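Uncharacterized hypothetical protein (Bacteroides uniformis, PDB 4EIU) is of unknown function and belongs to the DUF3823 family, with an N-terminal domain of the transthyretin clan and a second, beta-sandwich-like half. Local coordinates at residues 132-137 / 203-208; 117-122 / 217-222; 169-174 / 182-187. All coordinates share one frame; numbering follows the deposited sequence.

Interaction 1. Residues 132-137 / 203-208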
loop_
_atom_site.group_PDB
_atom_site.type_symbol
_atom_site.label_atom_id
_atom_site.label_comp_id
_atom_site.label_asym_id
_atom_site.label_seq_id
_atom_site.Cartn_x
_atom_site.Cartn_y
_atom_site.Cartn_z
ATOM N N ALA A 132 7.516 19.312 5.913
ATOM C CA ALA A 132 7.363 18.891 4.527
ATOM C C ALA A 132 6.007 19.287 3.972
ATOM O O ALA A 132 5.054 19.469 4.729
ATOM C CB ALA A 132 7.530 17.378 4.431
ATOM N N GLN A 133 5.941 19.393 2.644
ATOM C CA GLN A 133 4.700 19.567 1.897
ATOM C C GLN A 133 4.293 18.233 1.260
ATOM O O GLN A 133 5.061 17.643 0.478
ATOM C CB GLN A 133 4.883 20.634 0.811
ATOM C CG GLN A 133 5.322 21.992 1.349
ATOM C CD GLN A 133 4.233 22.656 2.173
ATOM O OE1 GLN A 133 4.239 22.600 3.405
ATOM N NE2 GLN A 133 3.278 23.265 1.495
ATOM N N VAL A 134 3.102 17.747 1.614
ATOM C CA VAL A 134 2.569 16.472 1.099
ATOM C C VAL A 134 1.355 16.739 0.223
ATOM O O VAL A 134 0.487 17.553 0.584
ATOM C CB VAL A 134 2.159 15.499 2.235
ATOM C CG1 VAL A 134 1.551 14.219 1.663
ATOM C CG2 VAL A 134 3.366 15.130 3.090
ATOM N N ARG A 135 1.278 16.063 -0.925
ATOM C CA ARG A 135 0.096 16.189 -1.780
ATOM C C ARG A 135 -0.594 14.834 -1.933
ATOM O O ARG A 135 -0.003 13.899 -2.454
ATOM C CB ARG A 135 0.455 16.772 -3.144
ATOM C CG ARG A 135 -0.775 17.027 -4.005
ATOM C CD ARG A 135 -0.458 17.107 -5.486
ATOM N NE ARG A 135 0.023 18.424 -5.803
ATOM C CZ ARG A 135 1.224 18.758 -6.286
ATOM N NH1 ARG A 135 2.164 17.873 -6.592
ATOM N NH2 ARG A 135 1.468 20.033 -6.485
ATOM N N VAL A 136 -1.846 14.737 -1.480
ATOM C CA VAL A 136 -2.652 13.523 -1.648
ATOM C C VAL A 136 -3.706 13.697 -2.744
ATOM O O VAL A 136 -4.475 14.674 -2.760
ATOM C CB VAL A 136 -3.322 13.100 -0.326
ATOM C CG1 VAL A 136 -4.164 11.823 -0.515
ATOM C CG2 VAL A 136 -2.259 12.914 0.758
ATOM N N THR A 137 -3.752 12.743 -3.663
ATOM C CA THR A 137 -4.803 12.714 -4.705
ATOM C C THR A 137 -5.412 11.329 -4.826
ATOM O O THR A 137 -4.819 10.338 -4.397
ATOM C CB THR A 137 -4.258 13.154 -6.096
ATOM O OG1 THR A 137 -3.069 12.421 -6.385
ATOM C CG2 THR A 137 -3.943 14.679 -6.156
ATOM N N VAL A 203 -0.383 19.899 1.686
ATOM C CA VAL A 203 -0.631 19.855 3.128
ATOM C C VAL A 203 0.728 19.916 3.847
ATOM O O VAL A 203 1.646 19.143 3.544
ATOM C CB VAL A 203 -1.395 18.570 3.530
ATOM C CG1 VAL A 203 -1.565 18.474 5.044
ATOM C CG2 VAL A 203 -2.742 18.471 2.809
ATOM N N THR A 204 0.858 20.844 4.788
ATOM C CA THR A 204 2.072 20.977 5.590
ATOM C C THR A 204 1.988 20.014 6.757
ATOM O O THR A 204 0.977 19.986 7.470
ATOM C CB THR A 204 2.220 22.368 6.181
ATOM O OG1 THR A 204 2.154 23.332 5.123
ATOM C CG2 THR A 204 3.564 22.493 6.927
ATOM N N ILE A 205 3.052 19.244 6.951
ATOM C CA ILE A 205 3.176 18.370 8.107
ATOM C C ILE A 205 4.584 18.493 8.728
ATOM O O ILE A 205 5.546 18.800 8.020
ATOM C CB ILE A 205 2.814 16.930 7.727
ATOM C CG1 ILE A 205 2.732 16.045 8.977
ATOM C CG2 ILE A 205 3.770 16.386 6.668
ATOM C CD1 ILE A 205 1.898 14.804 8.778
ATOM N N GLN A 206 4.662 18.263 10.045
ATOM C CA GLN A 206 5.849 18.473 10.858
ATOM C C GLN A 206 6.152 17.272 11.721
ATOM O O GLN A 206 5.235 16.683 12.310
ATOM C CB GLN A 206 5.627 19.658 11.802
ATOM C CG GLN A 206 6.335 20.919 11.381
ATOM C CD GLN A 206 6.324 21.959 12.481
ATOM O OE1 GLN A 206 5.491 22.835 12.480
ATOM N NE2 GLN A 206 7.235 21.838 13.437
ATOM N N SER A 207 7.440 16.940 11.825
ATOM C CA SER A 207 7.896 15.886 12.730
ATOM C C SER A 207 7.603 16.276 14.185
ATOM O O SER A 207 7.335 17.430 14.486
ATOM C CB SER A 207 9.404 15.609 12.543
ATOM O OG SER A 207 10.222 16.647 13.084
ATOM N N ASN A 208 7.581 15.270 15.056
ATOM C CA ASN A 208 7.537 15.470 16.495
ATOM C C ASN A 208 8.968 15.420 17.003
ATOM O O ASN A 208 9.925 15.216 16.208
ATOM C CB ASN A 208 6.710 14.373 17.175
ATOM C CG ASN A 208 5.223 14.575 17.003
ATOM O OD1 ASN A 208 4.689 15.616 17.361
ATOM N ND2 ASN A 208 4.549 13.580 16.455
#
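Val134 and Val203 form a hydrogen-bonded pair of an antiparallel sheet, joining the middle strand 129-138 to the outer strand 202-206 of a three-stranded layer. Two nearly straight bonds hold the pair, Val203 N to Val134 O at 2.7 Å and Val134 N to Val203 O. Ala132 and Ile205 repeat the pattern two residues along, with Ala132 N at 2.9 Å from Ile205 O. Gln133 and Thr204 lie between them as a non-hydrogen-bonded pair, whose side chains here add a bond of their own. From CB, the Gln133 chain sets CG beside its own backbone N (chi1 -58°) and folds at chi2 (-68°); that bend turns the amide oxygen toward Thr204. CD is 3.7 Å from Thr204 OG1, NE2 turns aside to bond Glu202 OE1, and OE1 lies against Thr204 CB (3.4 Å) and CG2 (3.6 Å). With both amide atoms bonded, the flip of the group should be fixed. On the other face Val134 CG2 packs on Ile205 CG2 at 3.8 Å, and Phe167 and Ile188 of the facing sheet press against Ile205. The polar pair therefore marks the partly solvent-exposed side of the layer and the valines and isoleucine its buried side. Thr204 OG1 donates to Gln133 OE1 at 2.8 Å, in the carbonyl plane and on a lone pair, with a C=O...O angle of 127°.

Interaction 2. Residues 117-122 / 217-222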
loop_
_atom_site.group_PDB
_atom_site.type_symbol
_atom_site.label_atom_id
_atom_site.label_comp_id
_atom_site.label_asym_id
_atom_site.label_seq_id
_atom_site.Cartn_x
_atom_site.Cartn_y
_atom_site.Cartn_z
ATOM N N VAL A 117 0.304 9.606 -3.261
ATOM C CA VAL A 117 0.862 10.443 -2.201
ATOM C C VAL A 117 2.274 10.822 -2.575
ATOM O O VAL A 117 3.085 9.947 -2.844
ATOM C CB VAL A 117 0.906 9.696 -0.852
ATOM C CG1 VAL A 117 1.438 10.623 0.258
ATOM C CG2 VAL A 117 -0.453 9.078 -0.510
ATOM N N GLU A 118 2.575 12.120 -2.581
ATOM C CA GLU A 118 3.909 12.577 -2.963
ATOM C C GLU A 118 4.342 13.739 -2.095
ATOM O O GLU A 118 3.507 14.468 -1.542
ATOM C CB GLU A 118 3.915 13.018 -4.428
ATOM C CG GLU A 118 2.969 14.193 -4.699
ATOM C CD GLU A 118 2.663 14.407 -6.167
ATOM O OE1 GLU A 118 3.625 14.447 -6.973
ATOM O OE2 GLU A 118 1.460 14.573 -6.507
ATOM N N PHE A 119 5.651 13.914 -1.989
ATOM C CA PHE A 119 6.212 15.170 -1.462
ATOM C C PHE A 119 6.207 16.232 -2.553
ATOM O O PHE A 119 6.340 15.913 -3.730
ATOM C CB PHE A 119 7.627 14.951 -0.974
ATOM C CG PHE A 119 7.714 14.155 0.292
ATOM C CD1 PHE A 119 7.182 14.661 1.483
ATOM C CD2 PHE A 119 8.342 12.914 0.307
ATOM C CE1 PHE A 119 7.286 13.947 2.668
ATOM C CE2 PHE A 119 8.440 12.188 1.484
ATOM C CZ PHE A 119 7.916 12.700 2.669
ATOM N N VAL A 120 6.041 17.495 -2.174
ATOM C CA VAL A 120 6.104 18.574 -3.150
ATOM C C VAL A 120 7.451 19.275 -3.051
ATOM O O VAL A 120 8.196 19.299 -4.028
ATOM C CB VAL A 120 4.944 19.568 -2.996
ATOM C CG1 VAL A 120 5.099 20.708 -3.998
ATOM C CG2 VAL A 120 3.632 18.835 -3.208
ATOM N N GLY A 121 7.793 19.812 -1.884
ATOM C CA GLY A 121 9.106 20.475 -1.749
ATOM C C GLY A 121 10.219 19.541 -1.305
ATOM O O GLY A 121 10.043 18.340 -1.245
ATOM N N ASN A 122 11.376 20.117 -1.000
ATOM C CA ASN A 122 12.370 19.467 -0.146
ATOM C C ASN A 122 11.982 19.760 1.297
ATOM O O ASN A 122 11.645 20.898 1.611
ATOM C CB ASN A 122 13.766 20.041 -0.389
ATOM C CG ASN A 122 14.362 19.580 -1.695
ATOM O OD1 ASN A 122 14.433 18.385 -1.965
ATOM N ND2 ASN A 122 14.791 20.530 -2.517
ATOM N N VAL A 217 18.265 11.225 8.717
ATOM C CA VAL A 217 17.039 10.439 8.865
ATOM C C VAL A 217 16.387 10.296 7.499
ATOM O O VAL A 217 16.702 11.030 6.558
ATOM C CB VAL A 217 15.999 11.087 9.820
ATOM C CG1 VAL A 217 16.523 11.108 11.243
ATOM C CG2 VAL A 217 15.623 12.485 9.352
ATOM N N PHE A 218 15.485 9.338 7.404
ATOM C CA PHE A 218 14.662 9.167 6.197
ATOM C C PHE A 218 13.214 9.443 6.539
ATOM O O PHE A 218 12.741 9.016 7.604
ATOM C CB PHE A 218 14.845 7.776 5.633
ATOM C CG PHE A 218 16.260 7.503 5.202
ATOM C CD1 PHE A 218 17.201 7.058 6.119
ATOM C CD2 PHE A 218 16.662 7.740 3.893
ATOM C CE1 PHE A 218 18.519 6.839 5.743
ATOM C CE2 PHE A 218 17.975 7.506 3.504
ATOM C CZ PHE A 218 18.902 7.053 4.427
ATOM N N VAL A 219 12.539 10.183 5.656
ATOM C CA VAL A 219 11.139 10.594 5.862
ATOM C C VAL A 219 10.256 10.134 4.710
ATOM O O VAL A 219 10.715 9.965 3.578
ATOM C CB VAL A 219 10.989 12.128 6.020
ATOM C CG1 VAL A 219 11.921 12.655 7.096
ATOM C CG2 VAL A 219 11.231 12.834 4.695
ATOM N N ARG A 220 8.978 9.930 4.996
ATOM C CA ARG A 220 8.071 9.406 3.992
ATOM C C ARG A 220 6.625 9.742 4.357
ATOM O O ARG A 220 6.265 9.710 5.535
ATOM C CB ARG A 220 8.225 7.905 3.923
ATOM C CG ARG A 220 7.783 7.266 2.628
ATOM C CD ARG A 220 8.125 5.789 2.674
ATOM N NE ARG A 220 7.678 5.080 1.485
ATOM C CZ ARG A 220 7.552 3.755 1.385
ATOM N NH1 ARG A 220 7.831 2.950 2.403
ATOM N NH2 ARG A 220 7.108 3.219 0.246
ATOM N N ALA A 221 5.821 10.041 3.343
ATOM C CA ALA A 221 4.403 10.359 3.541
ATOM C C ALA A 221 3.561 9.169 3.203
ATOM O O ALA A 221 3.953 8.312 2.393
ATOM C CB ALA A 221 3.992 11.576 2.723
ATOM N N ALA A 222 2.418 9.075 3.878
ATOM C CA ALA A 222 1.461 8.044 3.625
ATOM C C ALA A 222 0.078 8.588 3.895
ATOM O O ALA A 222 -0.068 9.511 4.688
ATOM C CB ALA A 222 1.734 6.804 4.481
#
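Val117 opens the contact by pushing CG1 against Ala221 CB at 3.7 Å, an apolar touch between two sheets packed face to face. This is the packing of a beta sandwich, in which side chains of one sheet interleave with those of the other. No hydrogen bond crosses here: strand 117-119 and strand 217-222 belong to different layers, with axes 6.6 Å apart at their closest and N-to-C directions 145° apart. Holding CG1 anti to the backbone N (chi1 -177°) directs that methyl at the alanine and brings it within 3.9 Å of Ala221 C as well. Glu118 points the other way, and its carboxylate makes a long, weak ion pair with Arg135 on the neighbouring strand. Phe119 then returns to the interface and does most of the work. Its ring enters with the CZ end leading, and CZ comes to 3.5 Å from Ala221 N and 3.6 Å from Arg220 CA. Arg220 CA lies at the ring's edge, near its plane. To one side of that tip CZ touches Val219 CG2 at 3.9 Å; to the other, CE1 touches Ala221 CB at 4.1 Å. The small alanine thus receives both Val117 and Phe119. Arg220 contributes backbone here, while its side chain leaves the interface and its guanidinium bonds the carbonyls of Ser241, Thr27 and Val175. Beyond Phe119 the chain turns away from the facing strand. Around the contact, Val134 of strand 129-138 also packs on Ala221, Phe167 of strand 162-170 touches both Phe119 and Val219, and Ser241 and Met244 of strand 239-247 touch the Phe119 ring.

Interaction 3. Residues 169-174 / 182-187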
loop_
_atom_site.group_PDB
_atom_site.type_symbol
_atom_site.label_atom_id
_atom_site.label_comp_id
_atom_site.label_asym_id
_atom_site.label_seq_id
_atom_site.Cartn_x
_atom_site.Cartn_y
_atom_site.Cartn_z
ATOM N N VAL A 169 9.129 8.999 10.116
ATOM C CA VAL A 169 10.540 9.361 10.210
ATOM C C VAL A 169 11.285 8.191 10.836
ATOM O O VAL A 169 10.822 7.599 11.820
ATOM C CB VAL A 169 10.704 10.649 11.039
ATOM C CG1 VAL A 169 12.172 10.997 11.243
ATOM C CG2 VAL A 169 9.964 11.799 10.364
ATOM N N SER A 170 12.425 7.839 10.252
ATOM C CA SER A 170 13.234 6.734 10.750
ATOM C C SER A 170 14.714 6.953 10.412
ATOM O O SER A 170 15.052 7.580 9.398
ATOM C CB SER A 170 12.745 5.432 10.122
ATOM O OG SER A 170 13.367 4.289 10.674
ATOM N N TYR A 171 15.599 6.438 11.264
ATOM C CA TYR A 171 17.009 6.334 10.898
ATOM C C TYR A 171 17.193 5.381 9.705
ATOM O O TYR A 171 18.159 5.516 8.942
ATOM C CB TYR A 171 17.862 5.858 12.081
ATOM C CG TYR A 171 18.161 6.906 13.128
ATOM C CD1 TYR A 171 18.711 8.138 12.772
ATOM C CD2 TYR A 171 17.958 6.651 14.493
ATOM C CE1 TYR A 171 19.038 9.092 13.735
ATOM C CE2 TYR A 171 18.277 7.605 15.464
ATOM C CZ TYR A 171 18.817 8.824 15.079
ATOM O OH TYR A 171 19.147 9.795 16.021
ATOM N N SER A 172 16.268 4.439 9.521
ATOM C CA SER A 172 16.412 3.433 8.473
ATOM C C SER A 172 15.820 3.873 7.136
ATOM O O SER A 172 14.722 4.481 7.077
ATOM C CB SER A 172 15.776 2.119 8.904
ATOM O OG SER A 172 15.674 1.264 7.780
ATOM N N ASN A 173 16.523 3.525 6.051
ATOM C CA ASN A 173 16.033 3.850 4.708
ATOM C C ASN A 173 14.855 2.990 4.251
ATOM O O ASN A 173 14.310 3.219 3.184
ATOM C CB ASN A 173 17.144 3.841 3.660
ATOM C CG ASN A 173 17.751 2.469 3.450
ATOM O OD1 ASN A 173 17.273 1.465 3.983
ATOM N ND2 ASN A 173 18.850 2.433 2.712
ATOM N N THR A 174 14.437 2.026 5.067
ATOM C CA THR A 174 13.200 1.323 4.829
ATOM C C THR A 174 12.010 2.037 5.533
ATOM O O THR A 174 10.974 1.419 5.732
ATOM C CB THR A 174 13.268 -0.123 5.332
ATOM O OG1 THR A 174 13.404 -0.122 6.755
ATOM C CG2 THR A 174 14.431 -0.876 4.699
ATOM N N GLU A 182 8.851 6.448 16.525
ATOM C CA GLU A 182 7.763 7.131 17.237
ATOM C C GLU A 182 8.160 8.400 17.993
ATOM O O GLU A 182 7.289 9.126 18.474
ATOM C CB GLU A 182 7.085 6.154 18.188
ATOM C CG GLU A 182 6.443 4.977 17.454
ATOM C CD GLU A 182 5.084 4.614 17.995
ATOM O OE1 GLU A 182 4.873 4.748 19.212
ATOM O OE2 GLU A 182 4.217 4.192 17.195
ATOM N N ARG A 183 9.454 8.688 18.103
ATOM C CA ARG A 183 9.883 9.970 18.684
ATOM C C ARG A 183 9.563 11.140 17.745
ATOM O O ARG A 183 9.272 12.269 18.185
ATOM C CB ARG A 183 11.396 9.962 18.951
ATOM C CG ARG A 183 11.872 8.922 19.956
ATOM C CD ARG A 183 13.397 8.926 20.094
ATOM N NE ARG A 183 14.041 8.244 18.963
ATOM C CZ ARG A 183 15.275 7.736 18.983
ATOM N NH1 ARG A 183 16.039 7.802 20.077
ATOM N NH2 ARG A 183 15.755 7.137 17.898
ATOM N N TRP A 184 9.657 10.869 16.444
ATOM C CA TRP A 184 9.659 11.916 15.422
ATOM C C TRP A 184 8.584 11.763 14.377
ATOM O O TRP A 184 8.216 12.740 13.728
ATOM C CB TRP A 184 11.026 11.957 14.744
ATOM C CG TRP A 184 12.172 12.065 15.722
ATOM C CD1 TRP A 184 12.342 13.011 16.727
ATOM C CD2 TRP A 184 13.362 11.196 15.799
ATOM N NE1 TRP A 184 13.517 12.789 17.412
ATOM C CE2 TRP A 184 14.175 11.715 16.904
ATOM C CE3 TRP A 184 13.809 10.078 15.093
ATOM C CZ2 TRP A 184 15.387 11.131 17.267
ATOM C CZ3 TRP A 184 15.032 9.499 15.459
ATOM C CH2 TRP A 184 15.803 10.016 16.526
ATOM N N SER A 185 8.094 10.550 14.190
ATOM C CA SER A 185 6.974 10.327 13.271
ATOM C C SER A 185 5.757 11.151 13.738
ATOM O O SER A 185 5.583 11.408 14.941
ATOM C CB SER A 185 6.640 8.838 13.173
ATOM O OG SER A 185 7.724 8.130 12.582
ATOM N N SER A 186 4.955 11.608 12.781
ATOM C CA SER A 186 3.817 12.443 13.083
ATOM C C SER A 186 2.653 12.070 12.202
ATOM O O SER A 186 2.770 11.218 11.313
ATOM C CB SER A 186 4.160 13.929 12.928
ATOM O OG SER A 186 4.319 14.324 11.569
ATOM N N SER A 187 1.518 12.699 12.460
ATOM C CA SER A 187 0.359 12.477 11.631
ATOM C C SER A 187 -0.677 13.586 11.748
ATOM O O SER A 187 -0.588 14.439 12.642
ATOM C CB SER A 187 -0.222 11.089 11.933
ATOM O OG SER A 187 -0.762 11.007 13.226
#
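This is a mixed contact, one backbone-to-hydroxyl bond beside an edge-to-face aromatic pair, where the end of strand 162-170 meets the turn that leads into strand 186-189. The bond runs from Val169 N to Ser185 OG at 3.0 Å and is almost straight, 177° at the hydrogen. Ser185 OG is also bonded to the carbonyl of Asp181, which ties the hydroxyl to its own turn. Next to it Val169 CG1 lies 3.8 Å from Trp184 CB, the two side chains crossing at about a right angle. Farther out, the six-membered ring of Trp184 turns its edge to the face of Tyr171, an offset pair with centroids 5.2 Å apart and planes at 81°. CZ3 stands over the tyrosine face toward its rim, and CH2 comes 3.4 Å from Tyr171 OH. Arg183, which is exposed, brings NH2 to 3.5 Å from Tyr171 CE2; that nitrogen is paired in a salt bridge with Asp181. A cation-pi contact from Arg215 also reaches the tyrosine. A serine in place of Tyr171 would probably leave the Trp184 edge without its aromatic face and Arg215 without its pi partner. On the strand side, Ser170 OG accepts from Ser172 N, so strand 162-170 leaves through an ST turn into the long connection of a beta hairpin, whose second strand is 186-189.

Overall arrangement
All three contacts lie in the same half of the chain, which has two packed antiparallel sheets. Interaction 1 works within one sheet, mainly by backbone bonds, with one polar side-chain pair on its outer face; interaction 2 works between the sheets, by apolar packing with no hydrogen bond across; interaction 3 sits at the strand ends of the second sheet, with a backbone-to-serine bond and an edge-to-face aromatic pair. The first two are mostly buried, the third partly. Interactions 1 and 2 share the first sheet, and Val134 CG2 meets Ala221 CB at 3.6 Å. Interactions 2 and 3 share the other, where Phe218 N bonds Ser170 O. Ser186 OG to Gln206 O joins interactions 1 and 3.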